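Local structure of taurocyamine kinase (Schistosoma mansoni, 4WOD) at residues His85-Gly90 / Arg325-Thr330; Ser97-Leu102 / Val122-Thr127; Phe264-Pro269 / Gly273-Ala278. The protein catalyses the reversible, magnesium-dependent transfer of phosphate between ATP and the guanidino substrate taurocyamine, using two fused phosphagen kinase repeats in one chain. The protein carries 4 engineered substitutions. One frame throughout, in Å; residues are numbered along the deposited sequence.

Overall arrangement
All three contacts lie in the first phosphagen kinase repeat. Contact 1 is partly buried and joins two loops, one after helix 74-84 and one before helix 331-355. Contacts 2 and 3 are buried and reach the neighbouring strands 117-126 and 277-283 of the antiparallel sheet, their centres about 10 Å apart. Contact 1 lies about 12 Å from contact 3, centre to centre, and is tied to it by His85 and Arg326, which bond to Pro269 and Thr274. Chemistry follows place: a histidine face with a water bridge in contact 1, a phenyl edge and an arginine bridged by water in contact 2, and a backbone bond with threonine methyls in contact 3.

Contact 1 of 3, residues His85-Gly90 / Arg325-Thr330; sequences HKVPDG and RRLGLT
His85 and Leu327 form the compact part of this contact, one side chain crossing the other at about a right angle. Leu327 CB sits over one face of the imidazole, 4.1 Å from the ring centroid and 20° off the ring normal, which meets the geometry of a CH-pi contact. Leu327 CD2 extends the same patch, 4.0 Å from His85 CG. With CG of Leu327 anti to its backbone N (chi1 -179°), the branch extends so that CD2 as well as CB reaches the imidazole.

Beyond this pair the packing thins. Val87 CG2 comes no nearer than 4.4 Å to Leu327 CD2, and the turn from Pro88 to Gly90 runs on exposed without meeting 325-330. Lys86, also exposed, has positive phi and is the C-prime residue of a Schellman motif that ends helix 74-84, placing His85 at the helix terminus.

No direct hydrogen bond joins the two segments. A water bridges them instead, lying 2.7 Å from His85 ND1 and accepting from Arg326 N at 2.9 Å. His85 NE2 is hydrogen-bonded to the carbonyl O of Pro269, next to the predicted active-site Cys268. Both ring nitrogens are therefore engaged, which probably restricts rotation of the ring and keeps one pi face turned to Leu327 CB.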
# COMPACT_ATOMS: atom_id res chain seq x y z
N HIS A 85 -16.94 3.79 -4.45
CA HIS A 85 -17.38 3.69 -3.06
C HIS A 85 -17.39 2.24 -2.56
O HIS A 85 -17.83 1.96 -1.44
CB HIS A 85 -18.77 4.32 -2.90
CG HIS A 85 -18.75 5.81 -2.99
ND1 HIS A 85 -18.30 6.61 -1.96
CD2 HIS A 85 -19.09 6.65 -4.00
CE1 HIS A 85 -18.37 7.88 -2.33
NE2 HIS A 85 -18.86 7.93 -3.55
N LYS A 86 -16.88 1.34 -3.40
CA LYS A 86 -16.75 -0.10 -3.10
C LYS A 86 -18.07 -0.68 -2.61
O LYS A 86 -18.14 -1.27 -1.54
CB LYS A 86 -15.66 -0.35 -2.06
CG LYS A 86 -14.26 -0.00 -2.53
CD LYS A 86 -13.40 0.39 -1.35
CE LYS A 86 -11.92 0.15 -1.64
NZ LYS A 86 -11.50 0.78 -2.92
N VAL A 87 -19.11 -0.47 -3.41
CA VAL A 87 -20.45 -0.92 -3.07
C VAL A 87 -20.58 -2.34 -3.54
O VAL A 87 -20.42 -2.62 -4.74
CB VAL A 87 -21.54 -0.02 -3.69
CG1 VAL A 87 -22.93 -0.55 -3.38
CG2 VAL A 87 -21.39 1.42 -3.21
N PRO A 88 -20.84 -3.25 -2.59
CA PRO A 88 -20.80 -4.71 -2.71
C PRO A 88 -21.24 -5.26 -4.07
O PRO A 88 -20.40 -5.61 -4.91
CB PRO A 88 -21.78 -5.15 -1.61
CG PRO A 88 -21.55 -4.15 -0.54
CD PRO A 88 -21.30 -2.84 -1.25
N ASP A 89 -22.55 -5.35 -4.28
CA ASP A 89 -23.07 -5.96 -5.50
C ASP A 89 -23.66 -4.88 -6.39
O ASP A 89 -24.65 -5.08 -7.07
CB ASP A 89 -24.12 -7.02 -5.15
CG ASP A 89 -24.68 -7.72 -6.37
OD1 ASP A 89 -23.99 -7.75 -7.42
OD2 ASP A 89 -25.81 -8.26 -6.28
N GLY A 90 -23.03 -3.70 -6.36
CA GLY A 90 -23.57 -2.56 -7.07
C GLY A 90 -24.93 -2.21 -6.51
O GLY A 90 -25.76 -1.63 -7.20
N ARG A 325 -15.35 6.82 4.69
CA ARG A 325 -16.65 6.54 4.09
C ARG A 325 -17.51 7.78 3.94
O ARG A 325 -17.47 8.67 4.78
CB ARG A 325 -17.41 5.48 4.90
CG ARG A 325 -16.85 4.09 4.73
CD ARG A 325 -17.72 3.07 5.47
NE ARG A 325 -17.02 1.82 5.75
CZ ARG A 325 -16.73 0.91 4.82
NH1 ARG A 325 -17.06 1.12 3.55
NH2 ARG A 325 -16.10 -0.21 5.16
N ARG A 326 -18.29 7.83 2.86
CA ARG A 326 -19.26 8.91 2.66
C ARG A 326 -20.66 8.36 2.39
O ARG A 326 -21.66 8.94 2.80
CB ARG A 326 -18.86 9.79 1.46
CG ARG A 326 -17.47 10.39 1.50
CD ARG A 326 -17.41 11.68 2.30
NE ARG A 326 -16.08 12.26 2.21
CZ ARG A 326 -15.00 11.78 2.83
NH1 ARG A 326 -15.10 10.71 3.63
NH2 ARG A 326 -13.83 12.38 2.65
N LEU A 327 -20.71 7.25 1.66
CA LEU A 327 -21.96 6.73 1.14
C LEU A 327 -22.35 5.42 1.81
O LEU A 327 -21.51 4.54 2.02
CB LEU A 327 -21.85 6.55 -0.37
CG LEU A 327 -23.08 6.03 -1.12
CD1 LEU A 327 -24.15 7.11 -1.20
CD2 LEU A 327 -22.69 5.57 -2.51
N GLY A 328 -23.62 5.29 2.16
CA GLY A 328 -24.12 4.05 2.73
C GLY A 328 -24.13 3.98 4.25
O GLY A 328 -24.27 2.90 4.81
N LEU A 329 -23.97 5.12 4.90
CA LEU A 329 -24.06 5.23 6.36
C LEU A 329 -24.61 6.60 6.71
O LEU A 329 -24.67 7.49 5.85
CB LEU A 329 -22.71 5.01 7.08
CG LEU A 329 -21.38 5.59 6.59
CD1 LEU A 329 -21.41 7.06 6.24
CD2 LEU A 329 -20.30 5.38 7.65
N THR A 330 -25.01 6.79 7.96
CA THR A 330 -25.45 8.11 8.40
C THR A 330 -24.29 9.02 8.76
O THR A 330 -23.13 8.58 8.88
CB THR A 330 -26.38 8.03 9.62
OG1 THR A 330 -25.61 7.55 10.73
CG2 THR A 330 -27.54 7.12 9.36
O HOH W 1 -18.27 5.89 0.66

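Contact 2 of 3, residues Ser97-Leu102 / Val122-Thr127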
# COMPACT_ATOMS: atom_id res chain seq x y z
N SER A 97 -30.75 10.96 6.39
CA SER A 97 -29.81 11.76 7.15
C SER A 97 -30.09 11.61 8.64
O SER A 97 -31.25 11.64 9.06
CB SER A 97 -29.93 13.23 6.72
OG SER A 97 -29.05 14.08 7.43
N ASN A 98 -29.03 11.41 9.42
CA ASN A 98 -29.13 11.34 10.88
C ASN A 98 -27.81 11.73 11.54
O ASN A 98 -26.85 10.94 11.54
CB ASN A 98 -29.55 9.95 11.34
CG ASN A 98 -29.61 9.82 12.86
OD1 ASN A 98 -29.77 10.82 13.57
ND2 ASN A 98 -29.43 8.60 13.36
N PHE A 99 -27.79 12.95 12.10
CA PHE A 99 -26.62 13.50 12.78
C PHE A 99 -26.54 12.95 14.21
O PHE A 99 -25.49 13.00 14.85
CB PHE A 99 -26.65 15.05 12.79
CG PHE A 99 -26.22 15.68 11.47
CD1 PHE A 99 -24.88 15.94 11.22
CD2 PHE A 99 -27.16 15.98 10.49
CE1 PHE A 99 -24.47 16.49 10.01
CE2 PHE A 99 -26.76 16.52 9.26
CZ PHE A 99 -25.40 16.78 9.03
N GLY A 100 -27.66 12.41 14.69
CA GLY A 100 -27.71 11.83 16.03
C GLY A 100 -28.44 12.74 17.00
O GLY A 100 -28.85 13.84 16.65
N ASP A 101 -28.58 12.28 18.24
CA ASP A 101 -29.17 13.09 19.30
C ASP A 101 -28.17 14.12 19.79
O ASP A 101 -27.36 13.83 20.67
CB ASP A 101 -29.63 12.19 20.44
CG ASP A 101 -30.45 12.92 21.47
OD1 ASP A 101 -30.65 14.15 21.34
OD2 ASP A 101 -30.89 12.26 22.44
N LEU A 102 -28.23 15.33 19.24
CA LEU A 102 -27.21 16.33 19.49
C LEU A 102 -27.08 16.68 20.98
O LEU A 102 -25.97 16.79 21.48
CB LEU A 102 -27.49 17.60 18.68
CG LEU A 102 -27.44 17.37 17.17
CD1 LEU A 102 -27.43 18.68 16.40
CD2 LEU A 102 -26.23 16.53 16.79
N VAL A 122 -14.91 19.63 10.38
CA VAL A 122 -15.91 18.80 9.72
C VAL A 122 -16.58 19.58 8.57
O VAL A 122 -16.96 20.75 8.71
CB VAL A 122 -17.00 18.27 10.70
CG1 VAL A 122 -17.89 17.25 10.01
CG2 VAL A 122 -16.35 17.62 11.92
N ARG A 123 -16.67 18.93 7.42
CA ARG A 123 -17.15 19.54 6.20
C ARG A 123 -18.32 18.76 5.62
O ARG A 123 -18.33 17.52 5.67
CB ARG A 123 -16.02 19.61 5.17
CG ARG A 123 -16.44 20.10 3.78
CD ARG A 123 -15.73 19.31 2.67
NE ARG A 123 -16.48 18.10 2.32
CZ ARG A 123 -15.94 17.04 1.72
NH1 ARG A 123 -14.65 17.04 1.40
NH2 ARG A 123 -16.70 15.99 1.44
N LEU A 124 -19.32 19.47 5.10
CA LEU A 124 -20.35 18.88 4.26
C LEU A 124 -20.68 19.80 3.08
O LEU A 124 -20.25 20.96 3.04
CB LEU A 124 -21.62 18.56 5.05
CG LEU A 124 -22.32 19.62 5.89
CD1 LEU A 124 -23.10 20.65 5.06
CD2 LEU A 124 -23.24 18.92 6.90
N GLY A 125 -21.47 19.28 2.16
CA GLY A 125 -21.88 20.00 0.97
C GLY A 125 -23.35 19.74 0.69
O GLY A 125 -23.91 18.75 1.17
N ARG A 126 -23.98 20.65 -0.07
CA ARG A 126 -25.36 20.46 -0.50
C ARG A 126 -25.58 21.02 -1.90
O ARG A 126 -24.96 22.01 -2.29
CB ARG A 126 -26.35 21.12 0.46
CG ARG A 126 -26.39 20.55 1.87
CD ARG A 126 -26.98 19.14 1.88
NE ARG A 126 -27.30 18.67 3.23
CZ ARG A 126 -26.51 17.87 3.94
NH1 ARG A 126 -25.34 17.46 3.44
NH2 ARG A 126 -26.89 17.48 5.16
N THR A 127 -26.48 20.36 -2.61
CA THR A 127 -27.01 20.83 -3.88
C THR A 127 -28.39 21.40 -3.65
O THR A 127 -29.23 20.73 -3.04
CB THR A 127 -27.12 19.70 -4.89
OG1 THR A 127 -25.83 19.13 -5.14
CG2 THR A 127 -27.77 20.21 -6.20
O HOH W 2 -29.44 16.85 6.87
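Phe99 and Leu124 touch through their side chains although their CA atoms, Phe99 CA and Leu124 CA, are 11.9 Å apart, and the phenyl meets Leu124 and Arg126 at its edge. The setting is the antiparallel sheet of the phosphagen kinase catalytic domain: residues 122-126 belong to its strand 117-126, whereas the segment 97-102 is part of the loop leading toward that strand. The backbones stay well apart, so side chains and one bridging water span the gap.

Phe99 CZ points at Leu124 CD2, 3.7 Å away and near the ring plane, while CE1 of the same ring lies 4.1 Å from that methyl. The two side chains cross at about a right angle. Leu124 CG is placed between its backbone N and carbonyl carbon (chi1 54°), a crowded position that sends the branch toward the phenyl edge. Helix 236-251 also packs on Phe99 through Ala244 and Ile247.

Arg126 approaches from another direction. Its NH2 is 4.2 Å from Phe99 CZ, again near the ring plane, so the guanidinium does not lie over the face of Phe99; its cation-pi partner is Phe264. Leu124 CD1 lies over one face of the guanidinium, toward its rim. The group is steadied within the strand by Arg126 NH1, which donates to Gly125 O at 3.0 Å with an N-H...O angle of 156°.

On the loop side, Asn98 OD1 accepts from Gly100 N in an Asx turn, and Glu331 bonds to both Ser97 and Asn98. The water donates to Ser97 OG at 2.9 Å and accepts from Arg126 NH2 at 3.1 Å.

Contact 3 of 3, residues Phe264-Pro269 / Gly273-Ala278; sequences FITFCP and GTTLRA. With ARG (arginine), chain B.
Phe264 lays its CB against the methyl of Thr275, 3.6 Å from CG2, and brings its ring edge up to the carbonyl of Gly273. The two segments are separated by only three residues in the phosphagen kinase catalytic domain, one carrying Cys268, the predicted active-site residue, and the other leading into strand 277-283 of the antiparallel sheet. The backbones are joined by Phe264 N donating to Gly273 O at 3.0 Å. That bond is nearly straight, with an N-H...O angle of 167°, and it lies in the carbonyl plane on a lone pair. The same oxygen is 3.4 Å from Phe264 CD2, near the ring plane, so amide and ring edge converge on one acceptor.

The methyl of Thr275 is shared. Its CG2 also touches Thr266 CG2 at 3.6 Å, the two threonines meeting methyl to methyl with their hydroxyls committed to other partners. In Thr275, chi1 of 84° puts OG1 between the backbone N and the carbonyl carbon and sets CG2 beside the N, facing the other segment. Its OG1 donates to Thr274 O and accepts from Gly125 N of strand 117-126, tying this segment to the sheet. Thr274 OG1 accepts from Leu276 N, an ST turn, and is also bonded to Arg326 O.

Further along, Cys268 belongs to the pocket that holds the bound arginine, which is hydrogen-bonded to Glu222 and to the backbone N of Leu60 and Leu61. The backbone near the cysteine is held from within its own segment: Thr266 OG1 donates to Cys268 O at 2.8 Å, tilted 32° from the carbonyl plane.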
# COMPACT_ATOMS: atom_id res chain seq x y z
N PHE A 264 -27.28 12.67 -0.51
CA PHE A 264 -27.17 14.06 -0.99
C PHE A 264 -26.34 14.12 -2.27
O PHE A 264 -25.19 13.64 -2.32
CB PHE A 264 -26.56 14.97 0.07
CG PHE A 264 -27.46 15.22 1.24
CD1 PHE A 264 -28.56 16.06 1.11
CD2 PHE A 264 -27.21 14.63 2.46
CE1 PHE A 264 -29.39 16.31 2.19
CE2 PHE A 264 -28.04 14.87 3.56
CZ PHE A 264 -29.12 15.72 3.42
N ILE A 265 -26.93 14.68 -3.30
CA ILE A 265 -26.24 14.86 -4.57
C ILE A 265 -25.12 15.90 -4.44
O ILE A 265 -25.30 16.94 -3.78
CB ILE A 265 -27.23 15.30 -5.68
CG1 ILE A 265 -28.39 14.31 -5.79
CG2 ILE A 265 -26.51 15.51 -7.02
CD1 ILE A 265 -27.99 12.85 -5.97
N THR A 266 -23.98 15.60 -5.05
CA THR A 266 -22.88 16.56 -5.11
C THR A 266 -22.32 16.60 -6.51
O THR A 266 -22.62 15.70 -7.30
CB THR A 266 -21.74 16.18 -4.12
OG1 THR A 266 -21.42 14.79 -4.29
CG2 THR A 266 -22.21 16.47 -2.68
N PHE A 267 -21.53 17.63 -6.81
CA PHE A 267 -20.91 17.79 -8.14
C PHE A 267 -19.94 16.65 -8.46
O PHE A 267 -19.91 16.13 -9.58
CB PHE A 267 -20.19 19.15 -8.20
CG PHE A 267 -19.51 19.44 -9.52
CD1 PHE A 267 -20.22 19.63 -10.68
CD2 PHE A 267 -18.12 19.58 -9.56
CE1 PHE A 267 -19.57 19.93 -11.88
CE2 PHE A 267 -17.48 19.89 -10.75
CZ PHE A 267 -18.20 20.05 -11.91
N CYS A 268 -19.14 16.26 -7.48
CA CYS A 268 -18.22 15.14 -7.66
C CYS A 268 -18.78 13.92 -6.97
O CYS A 268 -19.26 14.02 -5.83
CB CYS A 268 -16.84 15.49 -7.13
SG CYS A 268 -15.65 14.14 -7.24
N PRO A 269 -18.74 12.76 -7.65
CA PRO A 269 -19.27 11.51 -7.09
C PRO A 269 -18.60 11.05 -5.80
O PRO A 269 -19.22 10.26 -5.09
CB PRO A 269 -19.03 10.48 -8.20
CG PRO A 269 -19.04 11.30 -9.47
CD PRO A 269 -18.38 12.62 -9.08
N GLY A 273 -23.79 10.83 -0.71
CA GLY A 273 -24.24 10.17 0.52
C GLY A 273 -24.38 11.15 1.66
O GLY A 273 -25.31 11.97 1.67
N THR A 274 -23.46 11.07 2.63
CA THR A 274 -23.43 12.03 3.73
C THR A 274 -22.79 13.35 3.32
O THR A 274 -23.07 14.37 3.94
CB THR A 274 -22.64 11.52 4.96
OG1 THR A 274 -21.26 11.30 4.61
CG2 THR A 274 -23.27 10.24 5.50
N THR A 275 -21.92 13.29 2.30
CA THR A 275 -21.00 14.35 1.89
C THR A 275 -20.01 14.71 3.01
O THR A 275 -19.22 15.62 2.86
CB THR A 275 -21.73 15.65 1.44
OG1 THR A 275 -22.06 16.45 2.57
CG2 THR A 275 -22.99 15.34 0.66
N LEU A 276 -20.06 13.99 4.12
CA LEU A 276 -19.36 14.43 5.31
C LEU A 276 -17.89 14.01 5.34
O LEU A 276 -17.56 12.84 5.16
CB LEU A 276 -20.07 13.91 6.56
CG LEU A 276 -19.65 14.52 7.90
CD1 LEU A 276 -20.67 15.54 8.36
CD2 LEU A 276 -19.48 13.42 8.95
N ARG A 277 -17.00 14.98 5.55
CA ARG A 277 -15.59 14.69 5.81
C ARG A 277 -15.20 15.30 7.14
O ARG A 277 -15.07 16.53 7.26
CB ARG A 277 -14.68 15.23 4.71
CG ARG A 277 -13.23 14.75 4.86
CD ARG A 277 -12.28 15.36 3.82
NE ARG A 277 -11.56 16.51 4.38
CZ ARG A 277 -10.30 16.47 4.80
NH1 ARG A 277 -9.73 17.57 5.30
NH2 ARG A 277 -9.59 15.36 4.71
N ALA A 278 -15.09 14.44 8.14
CA ALA A 278 -14.62 14.82 9.46
C ALA A 278 -13.15 14.53 9.50
O ALA A 278 -12.74 13.45 9.11
CB ALA A 278 -15.34 14.05 10.54
N ARG B . -11.49 11.32 -6.61
CA ARG B . -11.66 12.50 -7.41
C ARG B . -10.96 12.55 -8.76
O ARG B . -9.74 12.26 -8.84
CB ARG B . -11.38 13.72 -6.62
CG ARG B . -12.54 14.13 -5.79
CD ARG B . -13.03 15.42 -6.36
NE ARG B . -14.15 15.90 -5.60
CZ ARG B . -14.24 17.12 -5.17
NH1 ARG B . -15.29 17.50 -4.49
NH2 ARG B . -13.27 17.96 -5.40
OXT ARG B . -11.77 12.87 -9.64